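Long-range contacts in cytosol aminopeptidase (PDB 3IJ3), which probably removes amino acids from the N-termini of peptides as a manganese-dependent metalloaminopeptidase of the M17 family: residues I38-M43 / G111-N116; A57-W62 / C76-S81; P373-N378 / A446-F451; D395-L400 / L470-H475. One frame throughout, in Å; residues are numbered along the deposited sequence. Where two conformers were deposited one is given.

Contact 1: I38-M43 / G111-N116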
loop_
_atom_site.group_PDB
_atom_site.type_symbol
_atom_site.label_atom_id
_atom_site.label_comp_id
_atom_site.label_asym_id
_atom_site.label_seq_id
_atom_site.Cartn_x
_atom_site.Cartn_y
_atom_site.Cartn_z
ATOM N N ILE A 38 5.260 -52.367 -24.533
ATOM C CA ILE A 38 3.931 -51.845 -24.904
ATOM C C ILE A 38 4.094 -50.574 -25.752
ATOM O O ILE A 38 4.706 -49.589 -25.296
ATOM C CB ILE A 38 3.111 -51.492 -23.650
ATOM C CG1 ILE A 38 2.986 -52.706 -22.732
ATOM C CG2 ILE A 38 1.712 -50.933 -24.035
ATOM C CD1 ILE A 38 2.516 -52.371 -21.317
ATOM N N PRO A 39 3.599 -50.587 -27.000
ATOM C CA PRO A 39 3.751 -49.385 -27.809
ATOM C C PRO A 39 2.877 -48.208 -27.373
ATOM O O PRO A 39 1.734 -48.400 -26.950
ATOM C CB PRO A 39 3.342 -49.844 -29.211
ATOM C CG PRO A 39 2.377 -50.989 -28.969
ATOM C CD PRO A 39 2.941 -51.686 -27.742
ATOM N N ILE A 40 3.457 -47.007 -27.453
ATOM C CA ILE A 40 2.762 -45.741 -27.228
ATOM C C ILE A 40 2.769 -45.089 -28.605
ATOM O O ILE A 40 3.832 -44.899 -29.208
ATOM C CB ILE A 40 3.472 -44.849 -26.225
ATOM C CG1 ILE A 40 3.499 -45.522 -24.845
ATOM C CG2 ILE A 40 2.774 -43.520 -26.144
ATOM C CD1 ILE A 40 4.330 -44.733 -23.797
ATOM N N GLN A 41 1.594 -44.733 -29.099
ATOM C CA GLN A 41 1.466 -44.167 -30.439
ATOM C C GLN A 41 0.755 -42.817 -30.432
ATOM O O GLN A 41 -0.358 -42.721 -29.930
ATOM C CB GLN A 41 0.671 -45.148 -31.305
ATOM C CG GLN A 41 0.384 -44.680 -32.748
ATOM C CD GLN A 41 -0.362 -45.710 -33.546
ATOM O OE1 GLN A 41 -0.603 -46.831 -33.071
ATOM N NE2 GLN A 41 -0.757 -45.340 -34.771
ATOM N N PRO A 42 1.387 -41.777 -31.008
ATOM C CA PRO A 42 0.696 -40.494 -31.053
ATOM C C PRO A 42 -0.464 -40.534 -32.049
ATOM O O PRO A 42 -0.421 -41.268 -33.053
ATOM C CB PRO A 42 1.788 -39.517 -31.518
ATOM C CG PRO A 42 2.676 -40.353 -32.359
ATOM C CD PRO A 42 2.695 -41.709 -31.687
ATOM N N MET A 43 -1.488 -39.741 -31.775
ATOM C CA MET A 43 -2.677 -39.729 -32.603
ATOM C C MET A 43 -3.361 -38.374 -32.582
ATOM O O MET A 43 -3.416 -37.709 -31.558
ATOM C CB MET A 43 -3.653 -40.798 -32.060
ATOM C CG MET A 43 -4.971 -41.001 -32.843
ATOM S SD MET A 43 -4.713 -41.478 -34.549
ATOM C CE MET A 43 -3.863 -43.057 -34.442
ATOM N N GLY A 111 4.303 -50.310 -16.443
ATOM C CA GLY A 111 4.854 -51.109 -17.544
ATOM C C GLY A 111 6.095 -50.602 -18.221
ATOM O O GLY A 111 6.636 -49.555 -17.858
ATOM N N ALA A 112 6.540 -51.393 -19.202
ATOM C CA ALA A 112 7.698 -51.113 -20.036
ATOM C C ALA A 112 7.148 -50.732 -21.391
ATOM O O ALA A 112 6.521 -51.556 -22.064
ATOM C CB ALA A 112 8.612 -52.370 -20.155
ATOM N N PHE A 113 7.381 -49.488 -21.802
ATOM C CA PHE A 113 6.802 -48.961 -23.044
ATOM C C PHE A 113 7.849 -48.637 -24.085
ATOM O O PHE A 113 9.042 -48.587 -23.795
ATOM C CB PHE A 113 5.967 -47.698 -22.734
ATOM C CG PHE A 113 4.815 -47.933 -21.768
ATOM C CD1 PHE A 113 3.529 -48.185 -22.251
ATOM C CD2 PHE A 113 5.010 -47.915 -20.391
ATOM C CE1 PHE A 113 2.458 -48.413 -21.375
ATOM C CE2 PHE A 113 3.954 -48.146 -19.504
ATOM C CZ PHE A 113 2.663 -48.402 -20.001
ATOM N N GLN A 114 7.408 -48.393 -25.309
ATOM C CA GLN A 114 8.324 -48.014 -26.361
ATOM C C GLN A 114 7.605 -47.108 -27.324
ATOM O O GLN A 114 6.383 -47.189 -27.473
ATOM C CB GLN A 114 8.810 -49.250 -27.135
ATOM C CG GLN A 114 7.702 -49.872 -27.963
ATOM C CD GLN A 114 8.109 -51.129 -28.696
ATOM O OE1 GLN A 114 9.187 -51.681 -28.475
ATOM N NE2 GLN A 114 7.222 -51.609 -29.558
ATOM N N LEU A 115 8.371 -46.232 -27.965
ATOM C CA LEU A 115 7.866 -45.351 -29.015
ATOM C C LEU A 115 8.268 -46.018 -30.321
ATOM O O LEU A 115 9.138 -46.902 -30.319
ATOM C CB LEU A 115 8.522 -43.975 -28.958
ATOM C CG LEU A 115 8.312 -43.199 -27.660
ATOM C CD1 LEU A 115 8.808 -41.748 -27.882
ATOM C CD2 LEU A 115 6.857 -43.225 -27.253
ATOM N N ASN A 116 7.653 -45.605 -31.428
ATOM C CA ASN A 116 7.993 -46.122 -32.767
ATOM C C ASN A 116 8.525 -44.974 -33.619
ATOM O O ASN A 116 7.845 -43.978 -33.829
ATOM C CB ASN A 116 6.765 -46.766 -33.431
ATOM C CG ASN A 116 7.047 -47.307 -34.835
ATOM O OD1 ASN A 116 8.125 -47.110 -35.401
ATOM N ND2 ASN A 116 6.062 -48.007 -35.400
HETATM O O HOH W 1 5.466 -43.939 -31.217
#
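Ile38 and Phe113 form a parallel beta bridge and send their side chains to the same face of the sheet, where they run side by side. The Ile38 CB lies 3.6 Å from Phe113 CD1, and its CG2 touches the same flank of the ring. Ile40, two residues along the same strand from Ile38, also meets Phe113 and crosses it at a slant: with CG1 anti to the carbonyl carbon (chi1 -64°), its CD1 is carried to 3.5 Å from Phe113 CB. Ile40 CB meets Leu115 CD2 at 3.9 Å.

Three backbone bonds set this register. Ile38 N gives an almost straight bond (175°) to Ala112 O at 2.9 Å; Gln114 N bonds to Ile38 O; Ile40 N bonds to Gln114 O. Beyond Gln114 the strands part, and one water bridges them, donating to Ile40 O and accepting from Asn116 N.

Pro39 and Gln114 occupy the opposite face. In the mixed sheet of the N-terminal domain, strand 38-43 lies between 111-114 and 85-91, and strand 151-154 flanks 111-114 on its other side; Leu85, Val88, Ala151 and Leu153 also touch Phe113.

Contact 2: A57-W62 / C76-S81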
loop_
_atom_site.group_PDB
_atom_site.type_symbol
_atom_site.label_atom_id
_atom_site.label_comp_id
_atom_site.label_asym_id
_atom_site.label_seq_id
_atom_site.Cartn_x
_atom_site.Cartn_y
_atom_site.Cartn_z
ATOM N N ALA A 57 -11.958 -55.979 -34.251
ATOM C CA ALA A 57 -13.280 -55.610 -33.732
ATOM C C ALA A 57 -13.260 -55.076 -32.303
ATOM O O ALA A 57 -13.800 -53.988 -32.026
ATOM C CB ALA A 57 -14.223 -56.816 -33.826
ATOM N N ARG A 58 -12.639 -55.837 -31.408
ATOM C CA ARG A 58 -12.542 -55.475 -29.994
ATOM C C ARG A 58 -11.867 -54.108 -29.799
ATOM O O ARG A 58 -12.322 -53.301 -28.973
ATOM C CB ARG A 58 -11.786 -56.570 -29.221
ATOM C CG ARG A 58 -11.429 -56.206 -27.786
ATOM C CD ARG A 58 -10.611 -57.300 -27.077
ATOM N NE ARG A 58 -11.423 -58.487 -26.804
ATOM C CZ ARG A 58 -11.328 -59.675 -27.410
ATOM N NH1 ARG A 58 -10.397 -59.916 -28.335
ATOM N NH2 ARG A 58 -12.154 -60.657 -27.045
ATOM N N THR A 59 -10.802 -53.840 -30.558
ATOM C CA THR A 59 -10.075 -52.569 -30.467
ATOM C C THR A 59 -10.972 -51.402 -30.944
ATOM O O THR A 59 -11.054 -50.342 -30.293
ATOM C CB THR A 59 -8.760 -52.652 -31.259
ATOM O OG1 THR A 59 -7.939 -53.676 -30.680
ATOM C CG2 THR A 59 -8.010 -51.335 -31.219
ATOM N N GLN A 60 -11.660 -51.606 -32.068
ATOM C CA GLN A 60 -12.577 -50.585 -32.572
ATOM C C GLN A 60 -13.677 -50.289 -31.540
ATOM O O GLN A 60 -13.982 -49.118 -31.281
ATOM C CB GLN A 60 -13.182 -50.973 -33.928
ATOM C CG GLN A 60 -12.136 -51.193 -35.028
ATOM C CD GLN A 60 -12.739 -51.265 -36.421
ATOM O OE1 GLN A 60 -13.596 -50.456 -36.766
ATOM N NE2 GLN A 60 -12.261 -52.204 -37.243
ATOM N N GLN A 61 -14.258 -51.328 -30.940
ATOM C CA GLN A 61 -15.318 -51.124 -29.923
ATOM C C GLN A 61 -14.801 -50.372 -28.701
ATOM O O GLN A 61 -15.474 -49.456 -28.167
ATOM C CB GLN A 61 -15.870 -52.467 -29.431
ATOM C CG GLN A 61 -16.593 -53.319 -30.497
ATOM C CD GLN A 61 -17.982 -52.803 -30.852
ATOM O OE1 GLN A 61 -18.434 -51.744 -30.361
ATOM N NE2 GLN A 61 -18.682 -53.560 -31.714
ATOM N N TRP A 62 -13.606 -50.750 -28.252
ATOM C CA TRP A 62 -13.035 -50.138 -27.046
ATOM C C TRP A 62 -12.707 -48.664 -27.224
ATOM O O TRP A 62 -13.038 -47.849 -26.358
ATOM C CB TRP A 62 -11.812 -50.906 -26.545
ATOM C CG TRP A 62 -11.160 -50.257 -25.391
ATOM C CD1 TRP A 62 -10.017 -49.507 -25.401
ATOM C CD2 TRP A 62 -11.627 -50.255 -24.042
ATOM N NE1 TRP A 62 -9.738 -49.053 -24.131
ATOM C CE2 TRP A 62 -10.702 -49.515 -23.276
ATOM C CE3 TRP A 62 -12.732 -50.809 -23.408
ATOM C CZ2 TRP A 62 -10.870 -49.298 -21.909
ATOM C CZ3 TRP A 62 -12.882 -50.612 -22.034
ATOM C CH2 TRP A 62 -11.951 -49.871 -21.310
ATOM N N CYS A 76 -5.569 -43.398 -24.484
ATOM C CA CYS A 76 -6.479 -44.526 -24.566
ATOM C C CYS A 76 -5.628 -45.778 -24.392
ATOM O O CYS A 76 -4.808 -46.096 -25.258
ATOM C CB CYS A 76 -7.244 -44.565 -25.892
ATOM S SG CYS A 76 -8.462 -45.935 -25.962
ATOM N N SER A 77 -5.772 -46.439 -23.234
ATOM C CA SER A 77 -5.094 -47.706 -22.958
ATOM C C SER A 77 -5.965 -48.812 -23.539
ATOM O O SER A 77 -7.123 -48.971 -23.129
ATOM C CB SER A 77 -4.912 -47.887 -21.446
ATOM O OG SER A 77 -4.121 -46.832 -20.932
ATOM N N ILE A 78 -5.432 -49.540 -24.507
ATOM C CA ILE A 78 -6.170 -50.582 -25.229
ATOM C C ILE A 78 -5.810 -51.975 -24.740
ATOM O O ILE A 78 -4.650 -52.347 -24.734
ATOM C CB ILE A 78 -5.866 -50.516 -26.728
ATOM C CG1 ILE A 78 -6.252 -49.134 -27.284
ATOM C CG2 ILE A 78 -6.589 -51.641 -27.494
ATOM C CD1 ILE A 78 -5.783 -48.902 -28.678
ATOM N N PRO A 79 -6.821 -52.765 -24.345
ATOM C CA PRO A 79 -6.509 -54.121 -23.869
ATOM C C PRO A 79 -6.274 -55.175 -24.929
ATOM O O PRO A 79 -6.776 -55.078 -26.070
ATOM C CB PRO A 79 -7.764 -54.494 -23.059
ATOM C CG PRO A 79 -8.880 -53.748 -23.750
ATOM C CD PRO A 79 -8.242 -52.413 -24.149
ATOM N N GLU A 80 -5.470 -56.171 -24.561
ATOM C CA GLU A 80 -5.270 -57.356 -25.363
ATOM C C GLU A 80 -6.509 -58.181 -25.005
ATOM O O GLU A 80 -7.223 -57.797 -24.088
ATOM C CB GLU A 80 -4.045 -58.135 -24.904
ATOM C CG GLU A 80 -2.686 -57.505 -25.216
ATOM C CD GLU A 80 -2.294 -57.629 -26.682
ATOM O OE1 GLU A 80 -3.154 -58.014 -27.512
ATOM O OE2 GLU A 80 -1.109 -57.343 -27.000
ATOM N N SER A 81 -6.739 -59.303 -25.683
ATOM C CA SER A 81 -7.892 -60.185 -25.356
ATOM C C SER A 81 -7.713 -60.806 -23.962
ATOM O O SER A 81 -8.678 -61.256 -23.344
ATOM C CB SER A 81 -8.096 -61.283 -26.407
ATOM O OG SER A 81 -7.107 -62.303 -26.334
HETATM O O HOH W 2 -8.468 -54.572 -27.984
#
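Trp62 lays one face of its indole against Pro79, the apolar centre of a helix-on-sheet packing in the N-terminal domain, where the helical residues 57-62 run at 150° to the strand residues 76-79, part of an outermost strand of its sheet within this chain. Pro79 CD stands 3.6 Å from the centroid of the five-membered ring and 10° off its normal, which makes this a CH-pi contact. Having CG anti to the backbone N extends the indole from the helix to the strand. Cys76 SG approaches the same ring obliquely, in a sulfur-aromatic contact. Alongside, Thr59 CG2 meets Ile78 CG2 at 4.0 Å, the two side chains crossing at about a right angle.

Farther out, polar atoms take over. Trp62 NE1 donates to Ser77 O at 2.8 Å, but the bond is bent (131°) and the oxygen lies out of the ring plane. Thr59 OG1, also bonded to Asp56, accepts from a water that donates to Pro79 O as well. The contact also meets a second subunit: Trp62 touches Trp62 of that neighbouring chain, ring to ring, and Arg58 NH2 makes a weak hydrogen bond to its Ser81 O. Within the chain, the guanidinium of Arg58 passes over Ser81, presenting one face to the serine methylene, with NH1 3.3 Å from Ser81 CB.

Contact 3: P373-N378 / A446-F451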
loop_
_atom_site.group_PDB
_atom_site.type_symbol
_atom_site.label_atom_id
_atom_site.label_comp_id
_atom_site.label_asym_id
_atom_site.label_seq_id
_atom_site.Cartn_x
_atom_site.Cartn_y
_atom_site.Cartn_z
ATOM N N PRO A 373 12.328 -16.539 -22.305
ATOM C CA PRO A 373 13.588 -15.854 -21.954
ATOM C C PRO A 373 13.910 -14.681 -22.852
ATOM O O PRO A 373 13.695 -14.756 -24.067
ATOM C CB PRO A 373 14.634 -16.932 -22.191
ATOM C CG PRO A 373 13.897 -18.227 -21.942
ATOM C CD PRO A 373 12.506 -18.000 -22.413
ATOM N N ALA A 374 14.400 -13.603 -22.252
ATOM C CA ALA A 374 14.833 -12.435 -22.972
ATOM C C ALA A 374 16.297 -12.554 -23.339
ATOM O O ALA A 374 17.135 -12.900 -22.503
ATOM C CB ALA A 374 14.640 -11.189 -22.109
ATOM N N LEU A 375 16.597 -12.238 -24.589
ATOM C CA LEU A 375 17.953 -12.231 -25.111
ATOM C C LEU A 375 18.377 -10.830 -25.452
ATOM O O LEU A 375 17.637 -10.091 -26.134
ATOM C CB LEU A 375 18.052 -13.042 -26.403
ATOM C CG LEU A 375 19.328 -12.902 -27.272
ATOM C CD1 LEU A 375 20.612 -13.452 -26.546
ATOM C CD2 LEU A 375 19.152 -13.595 -28.626
ATOM N N PHE A 376 19.539 -10.446 -24.961
ATOM C CA PHE A 376 20.187 -9.206 -25.362
ATOM C C PHE A 376 21.536 -9.600 -25.964
ATOM O O PHE A 376 22.220 -10.491 -25.461
ATOM C CB PHE A 376 20.448 -8.261 -24.190
ATOM C CG PHE A 376 19.205 -7.751 -23.503
ATOM C CD1 PHE A 376 18.691 -6.489 -23.814
ATOM C CD2 PHE A 376 18.532 -8.534 -22.566
ATOM C CE1 PHE A 376 17.557 -6.009 -23.162
ATOM C CE2 PHE A 376 17.391 -8.055 -21.920
ATOM C CZ PHE A 376 16.923 -6.804 -22.195
ATOM N N ALA A 377 21.955 -8.907 -27.018
ATOM C CA ALA A 377 23.252 -9.180 -27.595
ATOM C C ALA A 377 23.828 -7.907 -28.205
ATOM O O ALA A 377 23.106 -7.114 -28.818
ATOM C CB ALA A 377 23.185 -10.299 -28.626
ATOM N N ASN A 378 25.130 -7.724 -28.012
ATOM C CA ASN A 378 25.830 -6.543 -28.507
ATOM C C ASN A 378 26.233 -6.606 -29.959
ATOM O O ASN A 378 26.728 -5.602 -30.501
ATOM C CB ASN A 378 27.034 -6.192 -27.638
ATOM C CG ASN A 378 28.155 -7.203 -27.725
ATOM O OD1 ASN A 378 28.023 -8.239 -28.374
ATOM N ND2 ASN A 378 29.285 -6.907 -27.049
ATOM N N ALA A 446 26.218 -12.243 -25.341
ATOM C CA ALA A 446 24.791 -12.469 -25.245
ATOM C C ALA A 446 24.449 -12.570 -23.755
ATOM O O ALA A 446 25.181 -13.208 -22.981
ATOM C CB ALA A 446 24.352 -13.778 -25.978
ATOM N N HIS A 447 23.369 -11.908 -23.372
ATOM C CA HIS A 447 22.861 -11.903 -21.997
ATOM C C HIS A 447 21.436 -12.412 -22.025
ATOM O O HIS A 447 20.587 -11.880 -22.761
ATOM C CB HIS A 447 22.920 -10.481 -21.448
ATOM C CG HIS A 447 22.046 -10.235 -20.258
ATOM N ND1 HIS A 447 22.342 -10.707 -18.998
ATOM C CD2 HIS A 447 20.922 -9.491 -20.126
ATOM C CE1 HIS A 447 21.394 -10.333 -18.162
ATOM N NE2 HIS A 447 20.538 -9.568 -18.812
ATOM N N PHE A 448 21.173 -13.424 -21.201
ATOM C CA PHE A 448 19.877 -14.015 -21.086
ATOM C C PHE A 448 19.245 -13.700 -19.732
ATOM O O PHE A 448 19.875 -13.938 -18.665
ATOM C CB PHE A 448 19.931 -15.546 -21.214
ATOM C CG PHE A 448 20.143 -16.021 -22.599
ATOM C CD1 PHE A 448 19.061 -16.251 -23.427
ATOM C CD2 PHE A 448 21.411 -16.239 -23.090
ATOM C CE1 PHE A 448 19.259 -16.688 -24.730
ATOM C CE2 PHE A 448 21.608 -16.686 -24.400
ATOM C CZ PHE A 448 20.540 -16.901 -25.204
ATOM N N ASP A 449 18.046 -13.131 -19.771
ATOM C CA ASP A 449 17.248 -12.892 -18.560
ATOM C C ASP A 449 16.217 -14.005 -18.593
ATOM O O ASP A 449 15.432 -14.127 -19.558
ATOM C CB ASP A 449 16.570 -11.536 -18.557
ATOM C CG ASP A 449 17.528 -10.412 -18.304
ATOM O OD1 ASP A 449 18.487 -10.635 -17.550
ATOM O OD2 ASP A 449 17.309 -9.299 -18.852
ATOM N N ILE A 450 16.230 -14.833 -17.559
ATOM C CA ILE A 450 15.322 -15.987 -17.495
ATOM C C ILE A 450 14.538 -16.049 -16.179
ATOM O O ILE A 450 14.992 -15.514 -15.161
ATOM C CB ILE A 450 16.148 -17.300 -17.635
ATOM C CG1 ILE A 450 17.164 -17.414 -16.494
ATOM C CG2 ILE A 450 16.865 -17.378 -18.985
ATOM C CD1 ILE A 450 17.937 -18.745 -16.467
ATOM N N PHE A 451 13.380 -16.694 -16.204
ATOM C CA PHE A 451 12.581 -16.820 -14.976
ATOM C C PHE A 451 12.994 -18.101 -14.187
ATOM O O PHE A 451 12.948 -18.121 -12.958
ATOM C CB PHE A 451 11.107 -16.767 -15.340
ATOM C CG PHE A 451 10.187 -16.757 -14.161
ATOM C CD1 PHE A 451 10.148 -15.680 -13.315
ATOM C CD2 PHE A 451 9.319 -17.799 -13.936
ATOM C CE1 PHE A 451 9.301 -15.663 -12.222
ATOM C CE2 PHE A 451 8.457 -17.762 -12.851
ATOM C CZ PHE A 451 8.460 -16.700 -12.009
#
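The Phe448 ring carries Leu375 CD1 over one face: the methyl lies 4.0 Å from the centroid and 23° off the normal, a CH-pi contact. Leu375, with CG anti to its own N (chi1 167°), swings this methyl across the strand pair, where it also touches Ala446 CB at 3.8 Å. On the other side of the sheet stand Phe376 and His447, side by side and pointing the same way. Their rings are oblique, yet Phe376 CD2 sits at the edge of the imidazole, 3.5 Å from His447 CD2. The backbone O of His447 lies in plane at the edge of the phenyl ring, and in the conformer given, OD2 of Asp449 comes 3.3 Å from Phe376 CE2, the carboxylate plane steeply inclined to the ring. His447 ND1 is hydrogen-bonded to OD1 of Asp356.

Two antiparallel hydrogen-bonded pairs hold these groups in register. Ala374 and Asp449 exchange both backbone bonds, as do Phe376 and His447, where His447 N reaches Phe376 O at 2.8 Å.

All ten touching residues are buried in the catalytic domain, and the Asp449 side chain is about 10 Å from the bound lithium ion. Strand 445-454 lies between 374-377 and 353-359, which supplies Phe357 beside Phe448; helix 427-436 packs on Phe376 and His447, and helix 380-393 on Leu375 and Ala446.

Contact 4: D395-L400 / L470-H475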
loop_
_atom_site.group_PDB
_atom_site.type_symbol
_atom_site.label_atom_id
_atom_site.label_comp_id
_atom_site.label_asym_id
_atom_site.label_seq_id
_atom_site.Cartn_x
_atom_site.Cartn_y
_atom_site.Cartn_z
ATOM N N ASP A 395 12.953 -24.014 -28.561
ATOM C CA ASP A 395 13.311 -23.632 -27.209
ATOM C C ASP A 395 13.201 -22.109 -27.290
ATOM O O ASP A 395 14.128 -21.446 -27.736
ATOM C CB ASP A 395 14.722 -24.095 -26.887
ATOM C CG ASP A 395 15.141 -23.781 -25.479
ATOM O OD1 ASP A 395 14.273 -23.520 -24.611
ATOM O OD2 ASP A 395 16.372 -23.844 -25.236
ATOM N N PRO A 396 12.052 -21.564 -26.884
ATOM C CA PRO A 396 11.793 -20.147 -27.145
ATOM C C PRO A 396 12.653 -19.111 -26.452
ATOM O O PRO A 396 13.049 -19.288 -25.319
ATOM C CB PRO A 396 10.318 -19.950 -26.745
ATOM C CG PRO A 396 9.893 -21.142 -26.047
ATOM C CD PRO A 396 10.912 -22.251 -26.255
ATOM N N LEU A 397 12.907 -18.036 -27.194
ATOM C CA LEU A 397 13.618 -16.880 -26.714
ATOM C C LEU A 397 13.180 -15.701 -27.577
ATOM O O LEU A 397 12.648 -15.895 -28.684
ATOM C CB LEU A 397 15.129 -17.104 -26.716
ATOM C CG LEU A 397 15.931 -17.309 -27.957
ATOM C CD1 LEU A 397 16.269 -15.952 -28.566
ATOM C CD2 LEU A 397 17.236 -18.082 -27.644
ATOM N N TRP A 398 13.385 -14.491 -27.064
ATOM C CA TRP A 398 12.994 -13.304 -27.795
ATOM C C TRP A 398 13.987 -12.209 -27.513
ATOM O O TRP A 398 14.323 -11.952 -26.365
ATOM C CB TRP A 398 11.570 -12.856 -27.397
ATOM C CG TRP A 398 11.000 -11.834 -28.346
ATOM C CD1 TRP A 398 11.021 -10.449 -28.218
ATOM C CD2 TRP A 398 10.393 -12.104 -29.596
ATOM N NE1 TRP A 398 10.453 -9.884 -29.314
ATOM C CE2 TRP A 398 10.056 -10.865 -30.177
ATOM C CE3 TRP A 398 10.093 -13.282 -30.296
ATOM C CZ2 TRP A 398 9.409 -10.771 -31.405
ATOM C CZ3 TRP A 398 9.464 -13.182 -31.527
ATOM C CH2 TRP A 398 9.130 -11.939 -32.066
ATOM N N ARG A 399 14.400 -11.505 -28.560
ATOM C CA ARG A 399 15.390 -10.445 -28.381
ATOM C C ARG A 399 14.763 -9.131 -27.883
ATOM O O ARG A 399 13.700 -8.699 -28.389
ATOM C CB ARG A 399 16.111 -10.170 -29.692
ATOM C CG ARG A 399 17.360 -9.293 -29.517
ATOM C CD ARG A 399 17.979 -8.854 -30.846
ATOM N NE ARG A 399 19.281 -8.229 -30.634
ATOM C CZ ARG A 399 20.041 -7.754 -31.619
ATOM N NH1 ARG A 399 19.629 -7.830 -32.873
ATOM N NH2 ARG A 399 21.219 -7.201 -31.339
ATOM N N LEU A 400 15.429 -8.523 -26.898
ATOM C CA LEU A 400 15.087 -7.191 -26.399
ATOM C C LEU A 400 16.299 -6.306 -26.719
ATOM O O LEU A 400 17.408 -6.803 -26.873
ATOM C CB LEU A 400 14.732 -7.190 -24.915
ATOM C CG LEU A 400 13.403 -7.886 -24.567
ATOM C CD1 LEU A 400 13.177 -7.796 -23.030
ATOM C CD2 LEU A 400 12.224 -7.295 -25.304
ATOM N N LEU A 470 18.670 -23.161 -22.929
ATOM C CA LEU A 470 19.880 -23.964 -23.146
ATOM C C LEU A 470 19.967 -24.788 -24.376
ATOM O O LEU A 470 21.061 -24.907 -24.937
ATOM C CB LEU A 470 20.191 -24.885 -21.942
ATOM C CG LEU A 470 20.482 -24.213 -20.640
ATOM C CD1 LEU A 470 21.204 -25.253 -19.760
ATOM C CD2 LEU A 470 21.361 -23.019 -20.891
ATOM N N ARG A 471 18.863 -25.409 -24.793
ATOM C CA ARG A 471 18.897 -26.197 -26.010
ATOM C C ARG A 471 19.207 -25.293 -27.193
ATOM O O ARG A 471 20.008 -25.657 -28.047
ATOM C CB ARG A 471 17.617 -27.004 -26.259
ATOM C CG ARG A 471 17.331 -28.038 -25.168
ATOM C CD ARG A 471 16.675 -29.264 -25.749
ATOM N NE ARG A 471 17.589 -29.882 -26.706
ATOM C CZ ARG A 471 17.533 -29.710 -28.021
ATOM N NH1 ARG A 471 16.568 -28.978 -28.561
ATOM N NH2 ARG A 471 18.419 -30.301 -28.795
ATOM N N ALA A 472 18.618 -24.097 -27.206
ATOM C CA ALA A 472 18.859 -23.136 -28.299
ATOM C C ALA A 472 20.324 -22.740 -28.286
ATOM O O ALA A 472 20.994 -22.775 -29.318
ATOM C CB ALA A 472 17.982 -21.862 -28.134
ATOM N N VAL A 473 20.817 -22.328 -27.123
ATOM C CA VAL A 473 22.226 -21.902 -27.024
ATOM C C VAL A 473 23.170 -23.036 -27.418
ATOM O O VAL A 473 24.115 -22.812 -28.173
ATOM C CB VAL A 473 22.603 -21.365 -25.642
ATOM C CG1 VAL A 473 24.121 -21.021 -25.582
ATOM C CG2 VAL A 473 21.734 -20.139 -25.282
ATOM N N PHE A 474 22.917 -24.252 -26.926
ATOM C CA PHE A 474 23.784 -25.370 -27.272
ATOM C C PHE A 474 23.780 -25.670 -28.765
ATOM O O PHE A 474 24.830 -25.982 -29.358
ATOM C CB PHE A 474 23.486 -26.639 -26.451
ATOM C CG PHE A 474 24.517 -27.698 -26.646
ATOM C CD1 PHE A 474 25.778 -27.560 -26.089
ATOM C CD2 PHE A 474 24.251 -28.823 -27.410
ATOM C CE1 PHE A 474 26.774 -28.505 -26.307
ATOM C CE2 PHE A 474 25.240 -29.785 -27.612
ATOM C CZ PHE A 474 26.509 -29.615 -27.037
ATOM N N HIS A 475 22.600 -25.629 -29.387
ATOM C CA HIS A 475 22.494 -25.830 -30.830
ATOM C C HIS A 475 23.393 -24.809 -31.559
ATOM O O HIS A 475 24.154 -25.161 -32.476
ATOM C CB HIS A 475 21.035 -25.697 -31.284
ATOM C CG HIS A 475 20.858 -25.733 -32.763
ATOM N ND1 HIS A 475 20.586 -26.898 -33.449
ATOM C CD2 HIS A 475 20.919 -24.752 -33.690
ATOM C CE1 HIS A 475 20.503 -26.629 -34.742
ATOM N NE2 HIS A 475 20.709 -25.336 -34.914
#
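Asp395 faces the first turn of helix 470-481, and its side chain can be followed inward atom by atom. CB comes 4.1 Å from Ala472 CB. With CG anti to the backbone N (chi1 -178°), the carboxylate is extended toward the start of the helix, CG lying 3.9 Å from Ala472 N. At the tip, OD2 accepts from Ala472 N at 3.0 Å in a fairly straight bond (160°), using its anti lone pair, while Arg471 N is also 3.0 Å from OD2. OD2 further touches Arg471 CB at 3.5 Å. The other oxygen, OD1, is taken by the backbone N of Ala469. Bonds from both oxygens to the main chain thus fix the rotation of the carboxylate, and its negative charge would be expected to suit the positive end of the helix dipole.

Leu397 adds an apolar contact: its CD2 rests 3.9 Å from Ala472 CB, the methyl that also borders Asp395.

The contact joins the loop after helix 380-393 to the C-terminal helix of the catalytic domain. Ser390 of helix 380-393 bonds to Asp395 O, and Thr393 touches Arg471. Helix 470-481 also packs through Leu470, Val473 and Phe474 against helices 157-178 and 275-289.

How the contacts relate
Contacts 1 and 2 belong to the N-terminal domain and share one sheet, contact 2 nested in the chain loop closed by contact 1; their centres are 15 Å apart. Contact 1 is partly buried and joins parallel strands, whereas contact 2, buried though far from the chain centre, packs a helix on a strand and is touched by a second subunit. Contacts 3 and 4, both buried and near the chain centre, lie in the catalytic domain, and their segments alternate along the chain. They meet where strands 374-377 and 398-399 pair, Leu375 O being 2.8 Å from Leu400 N. Contact 3 is antiparallel and rich in rings; contact 4 relies on one carboxylate at a helix start.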